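Local coordinates for protein glycosyltransferase (Streptomyces viridochromogenes, PDB 2IUY) that probably transfers a sugar from a nucleotide donor, as a retaining GT-B glycosyltransferase of family GT4, in the biosynthesis of the antibiotic avilamycin A, at residues V87-S92 against E326-Q331; A177-A182 against M238-T243. All blocks are in the same frame, centred on the assembly; numbering follows the deposited sequence.

Interaction 1: V87-S92 against E326-Q331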
loop_
_atom_site.group_PDB
_atom_site.type_symbol
_atom_site.label_atom_id
_atom_site.label_comp_id
_atom_site.label_asym_id
_atom_site.label_seq_id
_atom_site.Cartn_x
_atom_site.Cartn_y
_atom_site.Cartn_z
ATOM N N VAL A 87 -18.410 10.548 9.046
ATOM C CA VAL A 87 -17.536 9.379 9.146
ATOM C C VAL A 87 -16.128 9.883 9.368
ATOM O O VAL A 87 -15.657 10.777 8.646
ATOM C CB VAL A 87 -17.511 8.555 7.777
ATOM C CG1 VAL A 87 -16.504 7.391 7.827
ATOM C CG2 VAL A 87 -18.910 8.023 7.395
ATOM N N VAL A 88 -15.466 9.312 10.368
ATOM C CA VAL A 88 -14.017 9.432 10.525
ATOM C C VAL A 88 -13.402 8.091 10.176
ATOM O O VAL A 88 -13.653 7.121 10.833
ATOM C CB VAL A 88 -13.616 9.846 11.968
ATOM C CG1 VAL A 88 -12.093 9.781 12.194
ATOM C CG2 VAL A 88 -14.137 11.266 12.254
ATOM N N HIS A 89 -12.584 8.075 9.130
ATOM C CA HIS A 89 -11.957 6.881 8.612
ATOM C C HIS A 89 -10.451 6.997 8.819
ATOM O O HIS A 89 -9.762 7.732 8.087
ATOM C CB HIS A 89 -12.345 6.736 7.120
ATOM C CG HIS A 89 -11.871 5.470 6.480
ATOM N ND1 HIS A 89 -12.204 5.137 5.181
ATOM C CD2 HIS A 89 -11.065 4.475 6.930
ATOM C CE1 HIS A 89 -11.664 3.965 4.879
ATOM N NE2 HIS A 89 -10.957 3.552 5.917
ATOM N N ASP A 90 -9.982 6.287 9.852
ATOM C CA ASP A 90 -8.634 6.282 10.329
ATOM C C ASP A 90 -7.740 5.324 9.541
ATOM O O ASP A 90 -8.031 4.148 9.391
ATOM C CB ASP A 90 -8.567 5.979 11.859
ATOM C CG ASP A 90 -7.150 6.183 12.427
ATOM O OD1 ASP A 90 -6.459 7.109 11.938
ATOM O OD2 ASP A 90 -6.686 5.401 13.292
ATOM N N HIS A 91 -6.634 5.872 9.032
ATOM C CA HIS A 91 -5.571 5.083 8.412
ATOM C C HIS A 91 -4.284 5.152 9.204
ATOM O O HIS A 91 -3.300 4.627 8.758
ATOM C CB HIS A 91 -5.291 5.606 6.988
ATOM C CG HIS A 91 -6.438 5.373 6.052
ATOM N ND1 HIS A 91 -6.496 4.291 5.205
ATOM C CD2 HIS A 91 -7.601 6.051 5.889
ATOM C CE1 HIS A 91 -7.619 4.346 4.512
ATOM N NE2 HIS A 91 -8.304 5.409 4.904
ATOM N N SER A 92 -4.276 5.849 10.345
ATOM C CA SER A 92 -3.048 6.095 11.128
ATOM C C SER A 92 -2.616 4.946 12.056
ATOM O O SER A 92 -1.582 5.059 12.694
ATOM C CB SER A 92 -3.236 7.324 12.005
ATOM O OG SER A 92 -4.051 6.993 13.100
ATOM N N GLU A 326 -16.535 2.253 -3.047
ATOM C CA GLU A 326 -17.948 1.953 -2.816
ATOM C C GLU A 326 -18.091 0.845 -1.789
ATOM O O GLU A 326 -18.972 0.872 -0.985
ATOM C CB GLU A 326 -18.738 1.730 -4.144
ATOM C CG GLU A 326 -18.522 0.427 -4.885
ATOM C CD GLU A 326 -19.170 0.415 -6.303
ATOM O OE1 GLU A 326 -19.817 1.438 -6.681
ATOM O OE2 GLU A 326 -18.997 -0.606 -7.036
ATOM N N ARG A 327 -17.141 -0.077 -1.739
ATOM C CA ARG A 327 -17.066 -1.026 -0.629
ATOM C C ARG A 327 -16.911 -0.376 0.745
ATOM O O ARG A 327 -17.622 -0.739 1.690
ATOM C CB ARG A 327 -15.988 -2.118 -0.878
ATOM C CG ARG A 327 -16.498 -3.103 -1.923
ATOM C CD ARG A 327 -15.398 -3.946 -2.439
ATOM N NE ARG A 327 -14.890 -4.888 -1.421
ATOM C CZ ARG A 327 -14.015 -5.853 -1.708
ATOM N NH1 ARG A 327 -13.584 -6.004 -2.974
ATOM N NH2 ARG A 327 -13.600 -6.677 -0.748
ATOM N N TYR A 328 -16.012 0.579 0.855
ATOM C CA TYR A 328 -15.959 1.370 2.088
ATOM C C TYR A 328 -17.237 2.128 2.466
ATOM O O TYR A 328 -17.632 2.079 3.612
ATOM C CB TYR A 328 -14.772 2.336 2.066
ATOM C CG TYR A 328 -13.500 1.644 2.414
ATOM C CD1 TYR A 328 -13.312 1.137 3.697
ATOM C CD2 TYR A 328 -12.475 1.476 1.460
ATOM C CE1 TYR A 328 -12.122 0.525 4.058
ATOM C CE2 TYR A 328 -11.286 0.845 1.797
ATOM C CZ TYR A 328 -11.126 0.387 3.113
ATOM O OH TYR A 328 -9.994 -0.253 3.495
ATOM N N VAL A 329 -17.870 2.809 1.494
ATOM C CA VAL A 329 -19.121 3.520 1.740
ATOM C C VAL A 329 -20.180 2.578 2.286
ATOM O O VAL A 329 -20.919 2.939 3.209
ATOM C CB VAL A 329 -19.610 4.260 0.459
ATOM C CG1 VAL A 329 -21.022 4.890 0.653
ATOM C CG2 VAL A 329 -18.592 5.346 0.043
ATOM N N GLU A 330 -20.255 1.375 1.730
ATOM C CA GLU A 330 -21.173 0.353 2.236
ATOM C C GLU A 330 -20.925 0.126 3.728
ATOM O O GLU A 330 -21.881 0.052 4.480
ATOM C CB GLU A 330 -21.054 -0.966 1.413
ATOM C CG GLU A 330 -22.057 -2.078 1.811
ATOM C CD GLU A 330 -21.759 -3.457 1.192
ATOM O OE1 GLU A 330 -20.685 -3.647 0.536
ATOM O OE2 GLU A 330 -22.617 -4.370 1.384
ATOM N N GLN A 331 -19.654 0.028 4.149
ATOM C CA GLN A 331 -19.284 -0.087 5.581
ATOM C C GLN A 331 -19.540 1.187 6.383
ATOM O O GLN A 331 -19.961 1.119 7.500
ATOM C CB GLN A 331 -17.816 -0.546 5.766
ATOM C CG GLN A 331 -17.471 -1.889 5.086
ATOM C CD GLN A 331 -18.454 -3.006 5.487
ATOM O OE1 GLN A 331 -18.869 -3.064 6.630
ATOM N NE2 GLN A 331 -18.835 -3.865 4.541
#
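With chi1 at -175° the H89 ring swings away from its own amide nitrogen, and at -80° the Y328 ring turns away from its carbonyl carbon; these two torsions bring the rings together between strand 87-90 and helix 321-336. The strand belongs to the parallel, Rossmann-like sheet of the N-terminal half of a GT-B fold; the helix is the last of the chain and crosses back to cover that sheet. The pair is an oblique aromatic contact: the centroids lie 4.8 Å apart and the planes are inclined at 50°. CE1 of H89 sits over one face of the tyrosine ring, toward its rim, 3.5 Å from Y328 CD1, and NE2 of H89 also lies near Y328 CE1. Polar atoms of this buried pair are satisfied by neighbours: H89 NE2 and Y328 OH both bond to OG of S110, and H89 ND1 bonds to OH of Y332, one turn further along the helix, so both imidazole nitrogens are engaged and the ring's rotation is fixed. Where the strand ends, D90 forms an Asx turn, its OD1 accepting from S92 N at 3.0 Å and, through the syn lone pair, from S92 OG at 2.7 Å.

Interaction 2: A177-A182 against M238-T243; sequences ALEAAA and MSQAVT
In the C-terminal Rossmann-like domain of this GT-B enzyme, the loop that leaves strand 234-237 runs past the start of helix 177-187, and E179 and A180 of the helix meet M238 and Q240 of the loop in two patches. The first is apolar. CB of A180 lies 3.6 Å from CG of selenomethionine M238, at the point where the two backbones come closest, with CA atoms 6.1 Å apart. Bends at chi2 and chi3 turn the end of M238 to run alongside the helix, bringing its methyl CE to 4.0 Å from the backbone O of E179.

The second patch pairs two flat groups. The E179 carboxylate and the Q240 amide lie face against face, their planes only 3° apart, with E179 CD 3.6 Å from Q240 CD. Each chain is bent at chi2, and OE1 of E179 reaches over the aliphatic part of its partner, 3.5 Å from Q240 CG. The planes stack with no hydrogen bond between the two groups. The amide NE2 donates to the backbone O of M238 at 2.7 Å, with an N-H...O angle of 160°; the donor stands above the carbonyl plane, while the acceptor lies nearly in the amide plane. Its OE1 accepts from the backbone N of G290. Held at both ends, the amide gives E179 a fixed surface to lie on. Beneath A180, F167 and L191 continue the apolar packing into the sheet.

K175, a UDP-binding residue, although no UDP is bound in this model, lies just before the helix, its side chain about 7 Å from that of M238. Such a meeting of a helix start with the loop after a parallel strand, at the carboxyl edge of the sheet, is typical of Rossmann-like nucleotide-binding domains.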
loop_
_atom_site.group_PDB
_atom_site.type_symbol
_atom_site.label_atom_id
_atom_site.label_comp_id
_atom_site.label_asym_id
_atom_site.label_seq_id
_atom_site.Cartn_x
_atom_site.Cartn_y
_atom_site.Cartn_z
ATOM N N ALA A 177 14.296 -7.875 0.193
ATOM C CA ALA A 177 15.185 -7.279 -0.828
ATOM C C ALA A 177 16.265 -8.276 -1.263
ATOM O O ALA A 177 16.596 -8.390 -2.460
ATOM C CB ALA A 177 15.820 -5.953 -0.322
ATOM N N LEU A 178 16.811 -8.980 -0.281
ATOM C CA LEU A 178 17.887 -9.948 -0.512
ATOM C C LEU A 178 17.412 -11.108 -1.349
ATOM O O LEU A 178 18.040 -11.507 -2.328
ATOM C CB LEU A 178 18.459 -10.455 0.827
ATOM C CG LEU A 178 19.512 -11.584 0.632
ATOM C CD1 LEU A 178 20.822 -10.961 0.126
ATOM C CD2 LEU A 178 19.757 -12.298 1.905
ATOM N N GLU A 179 16.267 -11.637 -0.977
ATOM C CA GLU A 179 15.620 -12.703 -1.753
ATOM C C GLU A 179 15.208 -12.300 -3.165
ATOM O O GLU A 179 15.251 -13.106 -4.076
ATOM C CB GLU A 179 14.427 -13.244 -0.963
ATOM C CG GLU A 179 14.849 -13.999 0.329
ATOM C CD GLU A 179 15.165 -13.094 1.530
ATOM O OE1 GLU A 179 14.945 -11.847 1.500
ATOM O OE2 GLU A 179 15.643 -13.635 2.545
ATOM N N ALA A 180 14.784 -11.066 -3.342
ATOM C CA ALA A 180 14.526 -10.509 -4.659
ATOM C C ALA A 180 15.840 -10.425 -5.471
ATOM O O ALA A 180 15.862 -10.696 -6.698
ATOM C CB ALA A 180 13.895 -9.139 -4.511
ATOM N N ALA A 181 16.939 -10.053 -4.813
ATOM C CA ALA A 181 18.254 -10.061 -5.524
ATOM C C ALA A 181 18.565 -11.491 -5.997
ATOM O O ALA A 181 18.908 -11.700 -7.179
ATOM C CB ALA A 181 19.390 -9.499 -4.632
ATOM N N ALA A 182 18.365 -12.473 -5.110
ATOM C CA ALA A 182 18.580 -13.885 -5.433
ATOM C C ALA A 182 17.694 -14.332 -6.607
ATOM O O ALA A 182 18.112 -15.076 -7.473
ATOM C CB ALA A 182 18.295 -14.782 -4.201
HETATM N N MSE A 238 8.652 -9.629 -2.153
HETATM C CA MSE A 238 9.268 -10.850 -1.582
HETATM C C MSE A 238 9.292 -10.849 -0.078
HETATM O O MSE A 238 10.247 -11.319 0.515
HETATM C CB MSE A 238 10.709 -10.982 -2.104
HETATM C CG MSE A 238 10.850 -10.934 -3.631
HETATM SE SE MSE A 238 9.998 -12.379 -4.552
HETATM C CE MSE A 238 11.313 -13.809 -4.103
ATOM N N SER A 239 8.214 -10.352 0.528
ATOM C CA SER A 239 8.107 -10.245 1.965
ATOM C C SER A 239 8.381 -11.621 2.568
ATOM O O SER A 239 7.994 -12.638 1.994
ATOM C CB SER A 239 6.750 -9.668 2.391
ATOM O OG SER A 239 6.606 -8.323 1.941
ATOM N N GLN A 240 9.095 -11.629 3.694
ATOM C CA GLN A 240 9.589 -12.854 4.305
ATOM C C GLN A 240 8.957 -13.046 5.670
ATOM O O GLN A 240 8.664 -12.094 6.390
ATOM C CB GLN A 240 11.134 -12.822 4.434
ATOM C CG GLN A 240 11.896 -12.729 3.087
ATOM C CD GLN A 240 11.740 -13.968 2.199
ATOM O OE1 GLN A 240 12.038 -15.090 2.615
ATOM N NE2 GLN A 240 11.322 -13.756 0.946
ATOM N N ALA A 241 8.708 -14.292 6.034
ATOM C CA ALA A 241 8.128 -14.552 7.344
ATOM C C ALA A 241 9.223 -14.582 8.432
ATOM O O ALA A 241 9.742 -15.632 8.832
ATOM C CB ALA A 241 7.265 -15.815 7.323
ATOM N N VAL A 242 9.627 -13.398 8.851
ATOM C CA VAL A 242 10.680 -13.275 9.841
ATOM C C VAL A 242 10.112 -12.426 10.949
ATOM O O VAL A 242 9.054 -11.813 10.737
ATOM C CB VAL A 242 11.966 -12.594 9.251
ATOM C CG1 VAL A 242 12.624 -13.517 8.167
ATOM C CG2 VAL A 242 11.689 -11.198 8.694
ATOM N N THR A 243 10.777 -12.379 12.113
ATOM C CA THR A 243 10.362 -11.443 13.143
ATOM C C THR A 243 11.236 -10.204 13.174
ATOM O O THR A 243 12.121 -10.002 12.321
ATOM C CB THR A 243 10.245 -12.079 14.590
ATOM O OG1 THR A 243 9.562 -11.172 15.506
ATOM C CG2 THR A 243 11.609 -12.473 15.137
#

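Overall arrangement
The two contacts occupy different halves of the GT-B fold: interaction 1 involves the sheet containing strand 87-90, and interaction 2 the sheet containing strands 165-168 and 234-237. Their centres are 32 Å apart, on opposite sides of the chain's centre, and the nearest atoms are about 18 Å apart, so neither touches the other. In sequence, 177-182 and 238-243 both fall between the segments of interaction 1, whose helix comes back to the N-terminal sheet after the second domain is complete. UDP-binding residues are nearer to interaction 2: between side chains, M238 is about 7 Å from K175 and about 9 Å from V257, against about 12 Å from Y328 to T256; UDP itself is absent here.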